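Local coordinates for protein 1-pyrroline-5-carboxylate dehydrogenase (Thermus thermophilus, PDB 1UZB) that probably oxidises the proline-derived 1-pyrroline-5-carboxylate, by way of its open-chain semialdehyde, to glutamate with NAD+, as a member of the aldehyde dehydrogenase family, at residues A[34-39]-A[219-224]; A[57-62]-A[352-357]; A[114-119]-A[133-138]; A[121-126]-A[213-218]. One frame throughout, in Å; residues are numbered along the deposited sequence.

Contact 1: A[34-39]-A[219-224]; sequences FGRHYP and VFEIFH
A salt bridge on the surface ties strand 36-42, in the small mixed sheet near the start of the chain, to helix 213-226. Arg36 and Glu221 carry it, their side chains reaching for each other from opposite directions. The arginine is stretched out all the way: with CG turned opposite the backbone N (chi1 -180°) and the chain extended to NE, it delivers its guanidinium edge to the helix. There Arg36 NH2 donates to Glu221 OE2 at 2.6 Å. The bond is short but bent, 133° at the hydrogen; OE2 is tilted from the guanidinium plane, and NH2 meets it from above the carboxylate plane, the two groups being turned 63° apart. A water closes the second link, accepting from Arg36 NH1 at 2.7 Å and donating to Glu221 OE1 at 2.6 Å, so that both carboxylate oxygens are joined to the same guanidinium. One face of that guanidinium rests on the ring of Tyr38, whose CE2 lies 3.4 Å from its plane and offset toward the rim. Each charge also has a second mate, Glu33 for Arg36 NH1 and Arg112 for Glu221 OE1, which together make a small ionic network. An alanine in place of Arg36 would probably leave Glu221 OE2 without its charged mate and uncover the Tyr38 ring on the side where the guanidinium lies. The strand pairs with residues of strand 64-69 through its backbone, and the arrangement is that of a surface ion pair, partly bridged by water, linking a sheet to a neighbouring helix.

Contact 2: A[57-62]-A[352-357]; sequences NPSAPS and GPAEEN
Ser59 and Ala354 meet where two loops come together, the one between strands 52-57 and 64-69 and the other between helices 332-346 and 366-379. The tight part is small and centres on the serine hydroxyl. Ala354 N donates to Ser59 OG at 3.1 Å, and the bond is almost straight at 174°. OG stands beside its own backbone N (chi1 -67°), and from there it also lies against the flank of the other loop, 3.7 Å from Pro353 CA and 3.8 Å from Ala354 CB. The serine itself is set by the turn that carries it: in an Asx turn, Ser59 N donates to Asn57 OD1 at 2.8 Å, from above the plane of the side-chain carbonyl. Ala354 is buried, with Val121 of helix 113-124 beside it. Looser is the meeting of the two CB atoms of Ser59 and Pro353, 4.2 Å apart, and farther along the 352-357 loop the chain runs out to the exposed Glu356. An alanine at Ser59 would probably leave Ala354 N without this acceptor, and segments 57-62 and 352-357 with apolar touches but no hydrogen bond between them. The hydroxyl of a serine set in a type I beta turn and an Asx turn thus accepts the first N-H of the short 3-10 segment 354-356, a loop-to-loop join through one side-chain-to-backbone bond.

Contact 3: A[114-119]-A[133-138]; sequences RELEAT and ADVAEA
Val135 pushes a single methyl, CG2, against the flank of helix 113-124, where it overlaps CB of Leu116 and CG of the next residue, Glu117. Val135 CG2 lies 3.7 Å from Leu116 CB and equally 3.7 Å from Glu117 CG. The valine takes the rotamer in which CG1 is opposite the backbone N and CG2 sits opposite the carbonyl carbon (chi1 178°), which turns CG2 into the cleft between the helices. The side chains of Glu117 and Val135 cross at about a right angle, so the methyl rests against the aliphatic part of the glutamate while its charged end passes on. That end is held within its own helix. Arg114 takes the carboxylate side-on, NE donating to Glu117 OE1 at 2.7 Å in a nearly straight bond (174°) and NH2 to Glu117 OE2 at 2.9 Å. OE1 lies in the guanidinium plane, although NE meets it from above the carboxylate plane; Glu117 OE2 also binds Ser132 on the other helix. Leu116 continues inward to Lys218 and Ile222 of helix 213-226, and Lys113 and Leu120 add to the surroundings of Val135. The backbones come close here, Glu117 CA and Val135 CA being 6.4 Å apart, consistent with the short valine side chain between them. With no hydrogen bond between the two segments, their hold is apolar, and a buried glutamate is probably tolerated here because Arg114 and Ser132 bind its carboxylate while its methylene meets the methyl.

Contact 4: A[121-126]-A[213-218]; sequences VYEVGK and VVVGAK
Helix 113-124 comes to its end beside the start of helix 213-226, Glu123 CA and Val214 CA lying 7.5 Å apart, and Gly125 leaves helical geometry with positive phi just beyond. Glu123 spans the gap. Its CG lies opposite the backbone N (chi1 -165°) and its chain stays extended, so the carboxylate presents its two oxygens to the N-H groups of the first turn. The two oxygens take one N-H each: Val214 N donates to Glu123 OE1 at 2.8 Å and Val215 N to Glu123 OE2 at 2.9 Å, both on the syn lone pairs, with angles of 157° and 153°. These two hydrogen bonds fix the rotation of the carboxylate. Valine side chains pack against it, Val214 CB lying 3.3 Å from Glu123 OE1 and close to both oxygens, and Val215 CB 3.6 Å from Glu123 OE2. Ser55 of strand 52-57 is a further partner of Glu123 OE1, so the buried acid is well supplied with donors. The positive end of the helix dipole would probably also steady its negative charge. A carboxylate from the end of one helix accepting two neighbouring backbone N-H groups in the first turn of another is a helix-to-helix join through a helix N-terminus.

In the fold
Three of the contacts use helices 113-124 or 213-226, and contact 2 lies against helix 113-124 through Val121 and Tyr122. Contact 1 is the surface ion pair, and contact 2 a partly buried join of loops; contacts 3 and 4 are buried. Contacts 1 and 4 share helix 213-226, gripping it by a side chain in its second half and by its first turn respectively, and Tyr38 lies against Val214, Ala217 and Lys218 between them. Contacts 3 and 4 share helix 113-124, and the Asp134 to Lys126 salt bridge joins them. Charge pairing with water prevails outside, contact 2 rests on one hydroxyl-to-backbone hydrogen bond, and inside one contact is apolar while the other sets an acid on backbone N-H groups.

Contact 1: A[34-39]-A[219-224]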
loop_
_atom_site.group_PDB
_atom_site.type_symbol
_atom_site.label_atom_id
_atom_site.label_comp_id
_atom_site.label_asym_id
_atom_site.label_seq_id
_atom_site.Cartn_x
_atom_site.Cartn_y
_atom_site.Cartn_z
ATOM N N PHE A 34 52.459 12.478 -9.429
ATOM C CA PHE A 34 52.935 13.129 -8.209
ATOM C C PHE A 34 53.456 14.534 -8.504
ATOM O O PHE A 34 54.185 14.744 -9.476
ATOM C CB PHE A 34 54.062 12.303 -7.573
ATOM C CG PHE A 34 53.593 11.264 -6.582
ATOM C CD1 PHE A 34 52.313 10.720 -6.658
ATOM C CD2 PHE A 34 54.456 10.801 -5.594
ATOM C CE1 PHE A 34 51.902 9.727 -5.763
ATOM C CE2 PHE A 34 54.057 9.810 -4.697
ATOM C CZ PHE A 34 52.775 9.273 -4.784
ATOM N N GLY A 35 53.081 15.493 -7.664
ATOM C CA GLY A 35 53.539 16.860 -7.851
ATOM C C GLY A 35 52.522 17.783 -8.494
ATOM O O GLY A 35 52.727 18.997 -8.547
ATOM N N ARG A 36 51.427 17.214 -8.983
ATOM C CA ARG A 36 50.376 17.996 -9.625
ATOM C C ARG A 36 49.784 19.018 -8.658
ATOM O O ARG A 36 49.709 18.773 -7.454
ATOM C CB ARG A 36 49.278 17.062 -10.133
ATOM C CG ARG A 36 48.124 17.760 -10.830
ATOM C CD ARG A 36 47.104 16.744 -11.310
ATOM N NE ARG A 36 45.907 17.373 -11.861
ATOM C CZ ARG A 36 44.818 16.706 -12.225
ATOM N NH1 ARG A 36 44.772 15.387 -12.097
ATOM N NH2 ARG A 36 43.773 17.359 -12.715
ATOM N N HIS A 37 49.371 20.165 -9.191
ATOM C CA HIS A 37 48.785 21.227 -8.380
ATOM C C HIS A 37 47.284 21.353 -8.611
ATOM O O HIS A 37 46.832 21.440 -9.751
ATOM C CB HIS A 37 49.447 22.566 -8.700
ATOM C CG HIS A 37 48.959 23.693 -7.845
ATOM N ND1 HIS A 37 49.250 23.786 -6.501
ATOM C CD2 HIS A 37 48.179 24.761 -8.135
ATOM C CE1 HIS A 37 48.672 24.862 -6.001
ATOM N NE2 HIS A 37 48.016 25.472 -6.971
ATOM N N TYR A 38 46.515 21.375 -7.524
ATOM C CA TYR A 38 45.063 21.493 -7.622
ATOM C C TYR A 38 44.583 22.782 -6.956
ATOM O O TYR A 38 44.823 23.003 -5.772
ATOM C CB TYR A 38 44.380 20.297 -6.950
ATOM C CG TYR A 38 44.894 18.940 -7.392
ATOM C CD1 TYR A 38 46.112 18.448 -6.925
ATOM C CD2 TYR A 38 44.161 18.151 -8.278
ATOM C CE1 TYR A 38 46.589 17.200 -7.330
ATOM C CE2 TYR A 38 44.628 16.904 -8.690
ATOM C CZ TYR A 38 45.840 16.435 -8.212
ATOM O OH TYR A 38 46.296 15.202 -8.619
ATOM N N PRO A 39 43.897 23.650 -7.712
ATOM C CA PRO A 39 43.404 24.910 -7.142
ATOM C C PRO A 39 42.141 24.722 -6.299
ATOM O O PRO A 39 41.679 23.598 -6.086
ATOM C CB PRO A 39 43.116 25.764 -8.377
ATOM C CG PRO A 39 43.966 25.140 -9.461
ATOM C CD PRO A 39 43.803 23.678 -9.179
ATOM N N VAL A 219 37.626 14.546 -6.310
ATOM C CA VAL A 219 36.187 14.370 -6.180
ATOM C C VAL A 219 35.520 15.606 -6.795
ATOM O O VAL A 219 34.497 15.494 -7.468
ATOM C CB VAL A 219 35.769 14.201 -4.697
ATOM C CG1 VAL A 219 34.252 14.291 -4.563
ATOM C CG2 VAL A 219 36.263 12.850 -4.179
ATOM N N PHE A 220 36.106 16.785 -6.590
ATOM C CA PHE A 220 35.523 17.985 -7.175
ATOM C C PHE A 220 35.638 18.016 -8.692
ATOM O O PHE A 220 34.813 18.636 -9.364
ATOM C CB PHE A 220 36.099 19.257 -6.549
ATOM C CG PHE A 220 35.242 19.795 -5.445
ATOM C CD1 PHE A 220 35.238 19.187 -4.195
ATOM C CD2 PHE A 220 34.351 20.838 -5.685
ATOM C CE1 PHE A 220 34.356 19.597 -3.203
ATOM C CE2 PHE A 220 33.462 21.259 -4.699
ATOM C CZ PHE A 220 33.463 20.636 -3.453
ATOM N N GLU A 221 36.645 17.342 -9.242
ATOM C CA GLU A 221 36.765 17.277 -10.693
ATOM C C GLU A 221 35.515 16.549 -11.187
ATOM O O GLU A 221 34.950 16.890 -12.222
ATOM C CB GLU A 221 38.003 16.485 -11.116
ATOM C CG GLU A 221 39.319 17.224 -10.971
ATOM C CD GLU A 221 40.481 16.412 -11.505
ATOM O OE1 GLU A 221 40.688 15.285 -11.016
ATOM O OE2 GLU A 221 41.185 16.897 -12.414
ATOM N N ILE A 222 35.090 15.537 -10.433
ATOM C CA ILE A 222 33.900 14.776 -10.789
ATOM C C ILE A 222 32.651 15.655 -10.680
ATOM O O ILE A 222 31.798 15.644 -11.573
ATOM C CB ILE A 222 33.756 13.528 -9.890
ATOM C CG1 ILE A 222 34.882 12.538 -10.212
ATOM C CG2 ILE A 222 32.399 12.872 -10.110
ATOM C CD1 ILE A 222 34.988 11.374 -9.241
ATOM N N PHE A 223 32.542 16.429 -9.605
ATOM C CA PHE A 223 31.383 17.307 -9.458
ATOM C C PHE A 223 31.322 18.304 -10.617
ATOM O O PHE A 223 30.246 18.591 -11.151
ATOM C CB PHE A 223 31.433 18.093 -8.140
ATOM C CG PHE A 223 31.295 17.245 -6.894
ATOM C CD1 PHE A 223 30.623 16.023 -6.911
ATOM C CD2 PHE A 223 31.801 17.709 -5.684
ATOM C CE1 PHE A 223 30.459 15.279 -5.731
ATOM C CE2 PHE A 223 31.641 16.978 -4.510
ATOM C CZ PHE A 223 30.970 15.762 -4.532
ATOM N N HIS A 224 32.483 18.830 -11.004
ATOM C CA HIS A 224 32.548 19.793 -12.093
ATOM C C HIS A 224 32.108 19.155 -13.403
ATOM O O HIS A 224 31.282 19.710 -14.128
ATOM C CB HIS A 224 33.973 20.337 -12.245
ATOM C CG HIS A 224 34.127 21.317 -13.368
ATOM N ND1 HIS A 224 33.572 22.578 -13.340
ATOM C CD2 HIS A 224 34.758 21.209 -14.561
ATOM C CE1 HIS A 224 33.855 23.206 -14.468
ATOM N NE2 HIS A 224 34.574 22.397 -15.226
HETATM O O HOH W 1 42.613 13.718 -11.795
#

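Contact 2: A[57-62]-A[352-357]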
loop_
_atom_site.group_PDB
_atom_site.type_symbol
_atom_site.label_atom_id
_atom_site.label_comp_id
_atom_site.label_asym_id
_atom_site.label_seq_id
_atom_site.Cartn_x
_atom_site.Cartn_y
_atom_site.Cartn_z
ATOM N N ASN A 57 53.182 11.639 1.070
ATOM C CA ASN A 57 52.907 10.209 1.027
ATOM C C ASN A 57 53.326 9.676 2.399
ATOM O O ASN A 57 54.508 9.659 2.723
ATOM C CB ASN A 57 53.759 9.570 -0.073
ATOM C CG ASN A 57 53.612 8.067 -0.140
ATOM O OD1 ASN A 57 52.988 7.448 0.720
ATOM N ND2 ASN A 57 54.203 7.466 -1.165
ATOM N N PRO A 58 52.367 9.232 3.226
ATOM C CA PRO A 58 52.727 8.722 4.556
ATOM C C PRO A 58 53.605 7.474 4.549
ATOM O O PRO A 58 54.196 7.123 5.572
ATOM C CB PRO A 58 51.371 8.491 5.220
ATOM C CG PRO A 58 50.478 8.154 4.058
ATOM C CD PRO A 58 50.912 9.157 3.004
ATOM N N SER A 59 53.684 6.806 3.402
ATOM C CA SER A 59 54.514 5.613 3.270
ATOM C C SER A 59 55.956 5.994 2.938
ATOM O O SER A 59 56.871 5.187 3.091
ATOM C CB SER A 59 53.960 4.693 2.178
ATOM O OG SER A 59 52.709 4.147 2.562
ATOM N N ALA A 60 56.138 7.230 2.482
ATOM C CA ALA A 60 57.448 7.779 2.116
ATOM C C ALA A 60 57.235 9.294 2.099
ATOM O O ALA A 60 57.107 9.901 1.035
ATOM C CB ALA A 60 57.861 7.283 0.735
ATOM N N PRO A 61 57.205 9.920 3.288
ATOM C CA PRO A 61 56.990 11.363 3.445
ATOM C C PRO A 61 57.877 12.349 2.705
ATOM O O PRO A 61 57.608 13.546 2.733
ATOM C CB PRO A 61 57.020 11.556 4.963
ATOM C CG PRO A 61 57.927 10.474 5.425
ATOM C CD PRO A 61 57.496 9.293 4.590
ATOM N N SER A 62 58.923 11.867 2.045
ATOM C CA SER A 62 59.790 12.760 1.286
ATOM C C SER A 62 59.143 12.986 -0.079
ATOM O O SER A 62 59.532 13.887 -0.825
ATOM C CB SER A 62 61.182 12.144 1.107
ATOM O OG SER A 62 61.119 10.941 0.361
ATOM N N GLY A 352 53.895 -2.198 5.866
ATOM C CA GLY A 352 54.808 -1.610 4.906
ATOM C C GLY A 352 54.137 -0.594 4.012
ATOM O O GLY A 352 52.989 -0.227 4.251
ATOM N N PRO A 353 54.831 -0.108 2.973
ATOM C CA PRO A 353 54.259 0.879 2.054
ATOM C C PRO A 353 52.899 0.408 1.548
ATOM O O PRO A 353 52.751 -0.737 1.110
ATOM C CB PRO A 353 55.292 0.948 0.939
ATOM C CG PRO A 353 56.583 0.672 1.664
ATOM C CD PRO A 353 56.211 -0.459 2.587
ATOM N N ALA A 354 51.915 1.300 1.602
ATOM C CA ALA A 354 50.557 0.980 1.172
ATOM C C ALA A 354 50.466 0.432 -0.257
ATOM O O ALA A 354 49.641 -0.439 -0.539
ATOM C CB ALA A 354 49.669 2.215 1.323
ATOM N N GLU A 355 51.309 0.934 -1.156
ATOM C CA GLU A 355 51.277 0.470 -2.542
ATOM C C GLU A 355 51.551 -1.029 -2.664
ATOM O O GLU A 355 51.128 -1.660 -3.632
ATOM C CB GLU A 355 52.275 1.256 -3.401
ATOM C CG GLU A 355 53.726 1.148 -2.953
ATOM C CD GLU A 355 54.698 1.771 -3.944
ATOM O OE1 GLU A 355 55.919 1.705 -3.697
ATOM O OE2 GLU A 355 54.240 2.321 -4.968
ATOM N N GLU A 356 52.256 -1.594 -1.685
ATOM C CA GLU A 356 52.571 -3.026 -1.685
ATOM C C GLU A 356 51.390 -3.881 -1.213
ATOM O O GLU A 356 51.483 -5.107 -1.159
ATOM C CB GLU A 356 53.769 -3.310 -0.774
ATOM C CG GLU A 356 55.078 -2.641 -1.175
ATOM C CD GLU A 356 55.613 -3.134 -2.507
ATOM O OE1 GLU A 356 55.312 -4.286 -2.881
ATOM O OE2 GLU A 356 56.351 -2.374 -3.171
ATOM N N ASN A 357 50.283 -3.224 -0.875
ATOM C CA ASN A 357 49.078 -3.889 -0.380
ATOM C C ASN A 357 49.331 -4.761 0.850
ATOM O O ASN A 357 48.978 -5.941 0.885
ATOM C CB ASN A 357 48.418 -4.724 -1.479
ATOM C CG ASN A 357 47.018 -5.157 -1.101
ATOM O OD1 ASN A 357 46.333 -4.465 -0.348
ATOM N ND2 ASN A 357 46.578 -6.294 -1.628
#

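Contact 3: A[114-119]-A[133-138]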
loop_
_atom_site.group_PDB
_atom_site.type_symbol
_atom_site.label_atom_id
_atom_site.label_comp_id
_atom_site.label_asym_id
_atom_site.label_seq_id
_atom_site.Cartn_x
_atom_site.Cartn_y
_atom_site.Cartn_z
ATOM N N ARG A 114 39.369 3.061 -9.975
ATOM C CA ARG A 114 40.754 2.661 -9.744
ATOM C C ARG A 114 41.670 3.852 -9.456
ATOM O O ARG A 114 42.549 3.778 -8.592
ATOM C CB ARG A 114 41.279 1.866 -10.944
ATOM C CG ARG A 114 40.597 0.511 -11.165
ATOM C CD ARG A 114 40.971 -0.514 -10.088
ATOM N NE ARG A 114 39.969 -0.634 -9.028
ATOM C CZ ARG A 114 38.805 -1.264 -9.159
ATOM N NH1 ARG A 114 38.480 -1.838 -10.311
ATOM N NH2 ARG A 114 37.965 -1.330 -8.134
ATOM N N GLU A 115 41.460 4.949 -10.176
ATOM C CA GLU A 115 42.257 6.155 -9.979
ATOM C C GLU A 115 42.063 6.702 -8.563
ATOM O O GLU A 115 43.027 7.064 -7.888
ATOM C CB GLU A 115 41.848 7.229 -10.987
ATOM C CG GLU A 115 42.716 8.474 -10.949
ATOM C CD GLU A 115 42.065 9.661 -11.630
ATOM O OE1 GLU A 115 41.234 9.451 -12.540
ATOM O OE2 GLU A 115 42.389 10.809 -11.259
ATOM N N LEU A 116 40.810 6.775 -8.122
ATOM C CA LEU A 116 40.515 7.282 -6.786
ATOM C C LEU A 116 41.094 6.367 -5.707
ATOM O O LEU A 116 41.638 6.843 -4.713
ATOM C CB LEU A 116 39.003 7.447 -6.606
ATOM C CG LEU A 116 38.386 8.576 -7.441
ATOM C CD1 LEU A 116 36.873 8.523 -7.338
ATOM C CD2 LEU A 116 38.914 9.924 -6.964
ATOM N N GLU A 117 40.990 5.057 -5.911
ATOM C CA GLU A 117 41.532 4.099 -4.954
ATOM C C GLU A 117 43.047 4.268 -4.852
ATOM O O GLU A 117 43.601 4.315 -3.755
ATOM C CB GLU A 117 41.205 2.666 -5.383
ATOM C CG GLU A 117 39.715 2.343 -5.427
ATOM C CD GLU A 117 39.435 0.986 -6.039
ATOM O OE1 GLU A 117 40.372 0.387 -6.605
ATOM O OE2 GLU A 117 38.276 0.521 -5.963
ATOM N N ALA A 118 43.710 4.372 -6.003
ATOM C CA ALA A 118 45.159 4.537 -6.042
ATOM C C ALA A 118 45.583 5.829 -5.354
ATOM O O ALA A 118 46.634 5.885 -4.712
ATOM C CB ALA A 118 45.644 4.531 -7.486
ATOM N N THR A 119 44.765 6.867 -5.484
ATOM C CA THR A 119 45.083 8.144 -4.862
ATOM C C THR A 119 44.999 7.997 -3.342
ATOM O O THR A 119 45.794 8.585 -2.613
ATOM C CB THR A 119 44.140 9.262 -5.352
ATOM O OG1 THR A 119 44.203 9.338 -6.782
ATOM C CG2 THR A 119 44.562 10.606 -4.776
ATOM N N ALA A 133 37.041 -0.093 -0.637
ATOM C CA ALA A 133 35.850 0.034 0.199
ATOM C C ALA A 133 35.451 1.499 0.363
ATOM O O ALA A 133 34.267 1.830 0.379
ATOM C CB ALA A 133 36.099 -0.597 1.568
ATOM N N ASP A 134 36.452 2.367 0.478
ATOM C CA ASP A 134 36.248 3.803 0.652
ATOM C C ASP A 134 35.520 4.374 -0.570
ATOM O O ASP A 134 34.466 4.998 -0.444
ATOM C CB ASP A 134 37.619 4.477 0.840
ATOM C CG ASP A 134 37.526 5.927 1.293
ATOM O OD1 ASP A 134 36.693 6.681 0.754
ATOM O OD2 ASP A 134 38.321 6.317 2.176
ATOM N N VAL A 135 36.073 4.148 -1.757
ATOM C CA VAL A 135 35.454 4.661 -2.974
ATOM C C VAL A 135 34.071 4.048 -3.209
ATOM O O VAL A 135 33.145 4.740 -3.652
ATOM C CB VAL A 135 36.360 4.408 -4.197
ATOM C CG1 VAL A 135 35.684 4.914 -5.461
ATOM C CG2 VAL A 135 37.700 5.121 -4.000
ATOM N N ALA A 136 33.925 2.759 -2.914
ATOM C CA ALA A 136 32.641 2.088 -3.086
ATOM C C ALA A 136 31.580 2.749 -2.206
ATOM O O ALA A 136 30.438 2.928 -2.627
ATOM C CB ALA A 136 32.773 0.612 -2.739
ATOM N N GLU A 137 31.961 3.114 -0.984
ATOM C CA GLU A 137 31.041 3.765 -0.056
ATOM C C GLU A 137 30.639 5.146 -0.584
ATOM O O GLU A 137 29.492 5.554 -0.433
ATOM C CB GLU A 137 31.686 3.904 1.325
ATOM C CG GLU A 137 30.752 4.462 2.390
ATOM C CD GLU A 137 31.433 4.641 3.733
ATOM O OE1 GLU A 137 32.187 3.738 4.145
ATOM O OE2 GLU A 137 31.204 5.681 4.384
ATOM N N ALA A 138 31.583 5.863 -1.190
ATOM C CA ALA A 138 31.298 7.187 -1.748
ATOM C C ALA A 138 30.238 7.064 -2.845
ATOM O O ALA A 138 29.286 7.839 -2.893
ATOM C CB ALA A 138 32.575 7.800 -2.322
#

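Contact 4: A[121-126]-A[213-218]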
loop_
_atom_site.group_PDB
_atom_site.type_symbol
_atom_site.label_atom_id
_atom_site.label_comp_id
_atom_site.label_asym_id
_atom_site.label_seq_id
_atom_site.Cartn_x
_atom_site.Cartn_y
_atom_site.Cartn_z
ATOM N N VAL A 121 45.558 5.204 -1.686
ATOM C CA VAL A 121 46.706 4.396 -1.305
ATOM C C VAL A 121 47.909 5.298 -1.039
ATOM O O VAL A 121 48.549 5.206 0.010
ATOM C CB VAL A 121 47.064 3.387 -2.428
ATOM C CG1 VAL A 121 48.401 2.722 -2.133
ATOM C CG2 VAL A 121 45.967 2.334 -2.551
ATOM N N TYR A 122 48.201 6.182 -1.988
ATOM C CA TYR A 122 49.339 7.084 -1.862
ATOM C C TYR A 122 49.172 8.273 -0.926
ATOM O O TYR A 122 50.121 8.629 -0.225
ATOM C CB TYR A 122 49.763 7.594 -3.244
ATOM C CG TYR A 122 50.433 6.541 -4.095
ATOM C CD1 TYR A 122 49.880 6.138 -5.309
ATOM C CD2 TYR A 122 51.614 5.931 -3.671
ATOM C CE1 TYR A 122 50.489 5.151 -6.081
ATOM C CE2 TYR A 122 52.228 4.945 -4.433
ATOM C CZ TYR A 122 51.659 4.562 -5.636
ATOM O OH TYR A 122 52.265 3.583 -6.389
ATOM N N GLU A 123 47.989 8.884 -0.894
ATOM C CA GLU A 123 47.806 10.058 -0.044
ATOM C C GLU A 123 47.530 9.801 1.436
ATOM O O GLU A 123 48.000 10.563 2.288
ATOM C CB GLU A 123 46.713 10.981 -0.595
ATOM C CG GLU A 123 46.764 12.361 0.061
ATOM C CD GLU A 123 45.773 13.361 -0.508
ATOM O OE1 GLU A 123 46.028 14.579 -0.363
ATOM O OE2 GLU A 123 44.743 12.942 -1.084
ATOM N N VAL A 124 46.764 8.757 1.750
ATOM C CA VAL A 124 46.472 8.467 3.152
ATOM C C VAL A 124 46.912 7.087 3.639
ATOM O O VAL A 124 46.599 6.688 4.758
ATOM C CB VAL A 124 44.972 8.689 3.496
ATOM C CG1 VAL A 124 44.602 10.149 3.265
ATOM C CG2 VAL A 124 44.093 7.774 2.669
ATOM N N GLY A 125 47.637 6.356 2.796
ATOM C CA GLY A 125 48.158 5.063 3.203
ATOM C C GLY A 125 47.221 3.892 3.405
ATOM O O GLY A 125 47.459 3.049 4.277
ATOM N N LYS A 126 46.157 3.827 2.616
ATOM C CA LYS A 126 45.231 2.705 2.710
ATOM C C LYS A 126 45.750 1.594 1.815
ATOM O O LYS A 126 46.309 1.869 0.749
ATOM C CB LYS A 126 43.835 3.101 2.224
ATOM C CG LYS A 126 43.148 4.120 3.092
ATOM C CD LYS A 126 41.642 4.098 2.899
ATOM C CE LYS A 126 40.980 4.930 3.982
ATOM N NZ LYS A 126 39.498 4.799 3.994
ATOM N N VAL A 213 43.810 16.515 0.903
ATOM C CA VAL A 213 43.357 17.552 -0.019
ATOM C C VAL A 213 43.394 17.149 -1.500
ATOM O O VAL A 213 42.578 17.619 -2.293
ATOM C CB VAL A 213 44.179 18.853 0.152
ATOM C CG1 VAL A 213 43.940 19.433 1.533
ATOM C CG2 VAL A 213 45.660 18.572 -0.062
ATOM N N VAL A 214 44.326 16.280 -1.880
ATOM C CA VAL A 214 44.410 15.882 -3.281
ATOM C C VAL A 214 43.222 15.045 -3.732
ATOM O O VAL A 214 42.631 15.311 -4.779
ATOM C CB VAL A 214 45.710 15.101 -3.581
ATOM C CG1 VAL A 214 45.692 14.583 -5.015
ATOM C CG2 VAL A 214 46.914 16.008 -3.376
ATOM N N VAL A 215 42.862 14.032 -2.954
ATOM C CA VAL A 215 41.732 13.208 -3.352
ATOM C C VAL A 215 40.428 14.013 -3.298
ATOM O O VAL A 215 39.493 13.742 -4.053
ATOM C CB VAL A 215 41.623 11.929 -2.491
ATOM C CG1 VAL A 215 41.084 12.256 -1.110
ATOM C CG2 VAL A 215 40.751 10.912 -3.207
ATOM N N GLY A 216 40.373 15.007 -2.415
ATOM C CA GLY A 216 39.192 15.847 -2.334
ATOM C C GLY A 216 39.061 16.649 -3.619
ATOM O O GLY A 216 37.959 16.863 -4.133
ATOM N N ALA A 217 40.196 17.098 -4.145
ATOM C CA ALA A 217 40.197 17.855 -5.388
ATOM C C ALA A 217 39.703 16.970 -6.531
ATOM O O ALA A 217 38.952 17.423 -7.390
ATOM C CB ALA A 217 41.597 18.373 -5.690
ATOM N N LYS A 218 40.118 15.705 -6.538
ATOM C CA LYS A 218 39.689 14.789 -7.588
ATOM C C LYS A 218 38.187 14.543 -7.517
ATOM O O LYS A 218 37.537 14.352 -8.545
ATOM C CB LYS A 218 40.463 13.469 -7.509
ATOM C CG LYS A 218 41.933 13.624 -7.861
ATOM C CD LYS A 218 42.629 12.279 -7.991
ATOM C CE LYS A 218 44.073 12.452 -8.432
ATOM N NZ LYS A 218 44.705 11.147 -8.754
#